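Local structure of manganese lipoxygenase (Gaeumannomyces graminis, 5FX8) at residues F293-I296 and P297-V300. The protein oxygenates linoleic and alpha-linolenic acids to 11S- and 13R-hydroperoxy fatty acids, using a catalytic manganese ion. Numbering follows the deposited sequence.
Sequences FHTI and PEIV. With MN (manganese (II) ion), chain I.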
loop_
_atom_site.group_PDB
_atom_site.type_symbol
_atom_site.label_atom_id
_atom_site.label_comp_id
_atom_site.label_asym_id
_atom_site.label_seq_id
_atom_site.Cartn_x
_atom_site.Cartn_y
_atom_site.Cartn_z
ATOM N N PHE A 293 -8.711 -9.023 -4.627
ATOM C CA PHE A 293 -9.082 -7.792 -3.938
ATOM C C PHE A 293 -8.936 -6.595 -4.854
ATOM O O PHE A 293 -9.547 -5.564 -4.601
ATOM C CB PHE A 293 -8.236 -7.524 -2.686
ATOM C CG PHE A 293 -8.374 -8.548 -1.585
ATOM C CD1 PHE A 293 -9.125 -9.685 -1.742
ATOM C CD2 PHE A 293 -7.724 -8.370 -0.379
ATOM C CE1 PHE A 293 -9.223 -10.613 -0.731
ATOM C CE2 PHE A 293 -7.836 -9.305 0.641
ATOM C CZ PHE A 293 -8.576 -10.415 0.453
ATOM N N HIS A 294 -8.119 -6.687 -5.901
ATOM C CA HIS A 294 -8.114 -5.594 -6.868
ATOM C C HIS A 294 -9.230 -5.736 -7.906
ATOM O O HIS A 294 -9.936 -4.772 -8.184
ATOM C CB HIS A 294 -6.750 -5.500 -7.557
ATOM C CG HIS A 294 -5.694 -4.809 -6.751
ATOM N ND1 HIS A 294 -5.606 -3.441 -6.663
ATOM C CD2 HIS A 294 -4.682 -5.299 -5.999
ATOM C CE1 HIS A 294 -4.584 -3.115 -5.895
ATOM N NE2 HIS A 294 -4.005 -4.225 -5.478
ATOM N N THR A 295 -9.441 -6.925 -8.459
ATOM C CA THR A 295 -10.276 -7.070 -9.638
ATOM C C THR A 295 -11.770 -7.195 -9.346
ATOM O O THR A 295 -12.569 -6.847 -10.213
ATOM C CB THR A 295 -9.812 -8.259 -10.504
ATOM O OG1 THR A 295 -9.766 -9.479 -9.747
ATOM C CG2 THR A 295 -8.471 -7.995 -11.040
ATOM N N ILE A 296 -12.193 -7.631 -8.166
ATOM C CA ILE A 296 -13.635 -7.632 -7.881
ATOM C C ILE A 296 -14.179 -6.210 -7.686
ATOM O O ILE A 296 -15.249 -5.879 -8.231
ATOM C CB ILE A 296 -13.958 -8.523 -6.666
ATOM C CG1 ILE A 296 -13.295 -9.869 -6.836
ATOM C CG2 ILE A 296 -15.433 -8.735 -6.546
ATOM C CD1 ILE A 296 -13.688 -10.510 -8.055
ATOM N N PRO A 297 -13.506 -5.331 -6.930
ATOM C CA PRO A 297 -13.942 -3.931 -6.928
ATOM C C PRO A 297 -13.950 -3.311 -8.308
ATOM O O PRO A 297 -14.916 -2.627 -8.642
ATOM C CB PRO A 297 -12.934 -3.241 -6.003
ATOM C CG PRO A 297 -12.465 -4.269 -5.144
ATOM C CD PRO A 297 -12.476 -5.548 -5.910
ATOM N N GLU A 298 -12.905 -3.521 -9.111
ATOM C CA GLU A 298 -12.855 -2.910 -10.433
ATOM C C GLU A 298 -14.097 -3.252 -11.232
ATOM O O GLU A 298 -14.674 -2.379 -11.876
ATOM C CB GLU A 298 -11.607 -3.364 -11.203
ATOM C CG GLU A 298 -10.316 -2.635 -10.943
ATOM C CD GLU A 298 -9.083 -3.457 -11.358
ATOM O OE1 GLU A 298 -9.133 -4.226 -12.332
ATOM O OE2 GLU A 298 -8.047 -3.360 -10.683
ATOM N N ILE A 299 -14.505 -4.529 -11.228
ATOM C CA ILE A 299 -15.630 -4.938 -12.060
ATOM C C ILE A 299 -16.928 -4.360 -11.520
ATOM O O ILE A 299 -17.806 -3.970 -12.295
ATOM C CB ILE A 299 -15.677 -6.478 -12.225
ATOM C CG1 ILE A 299 -16.615 -6.896 -13.351
ATOM C CG2 ILE A 299 -16.107 -7.210 -10.976
ATOM C CD1 ILE A 299 -16.411 -6.176 -14.608
ATOM N N VAL A 300 -17.056 -4.251 -10.194
ATOM C CA VAL A 300 -18.248 -3.620 -9.612
ATOM C C VAL A 300 -18.305 -2.146 -9.973
ATOM O O VAL A 300 -19.363 -1.607 -10.304
ATOM C CB VAL A 300 -18.280 -3.822 -8.081
ATOM C CG1 VAL A 300 -19.428 -2.998 -7.450
ATOM C CG2 VAL A 300 -18.393 -5.296 -7.749
HETATM MN MN MN I . -2.362 -4.469 -4.148
HETATM O O HOH W 1 -7.186 -2.130 -8.543
HETATM O O HOH W 2 -0.709 -5.165 -5.788
#
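His294 and Glu298, one helical turn apart, are joined through a water molecule. His294 ND1 donates to this water, 2.8 Å from its oxygen. The water lies at the ring edge, in the plane of the imidazole. It passes a hydrogen on to Glu298, with 2.6 Å between its oxygen and OE2. Through its other ring nitrogen, NE2, His294 binds the manganese ion at 2.1 Å. A second water sits 2.4 Å from the metal. His290, His478, Asn482 and the C-terminal Val618 complete the site.

CG of Glu298 lies beside its own backbone N (chi1 -84°), and the chain then runs extended back along the helix toward His294. The other carboxylate oxygen, OE1, forms a salt bridge with Arg329 of helix 328-336.

Both residues belong to helix 268-305, which is kinked at Pro297. The proline nitrogen has no hydrogen to give to Phe293 O, and its ring carbon CD packs 3.2 Å from that oxygen. The next bond, Glu298 N to His294 O, is weak at 3.4 Å. Regular helical bonding resumes with Ile299 N to Thr295 O at 3.2 Å and Val300 N to Ile296 O at 3.1 Å.

The arrangement is a metal-ligand histidine with a water-linked carboxylate in its second shell. With NE2 on the metal, ND1 carries the hydrogen given to the water. Held at both nitrogens, the ring has little freedom to rotate. Through the water the carboxylate may modestly polarise the imidazole and raise electron donation from NE2 to manganese; the salt bridge to Arg329 would temper this.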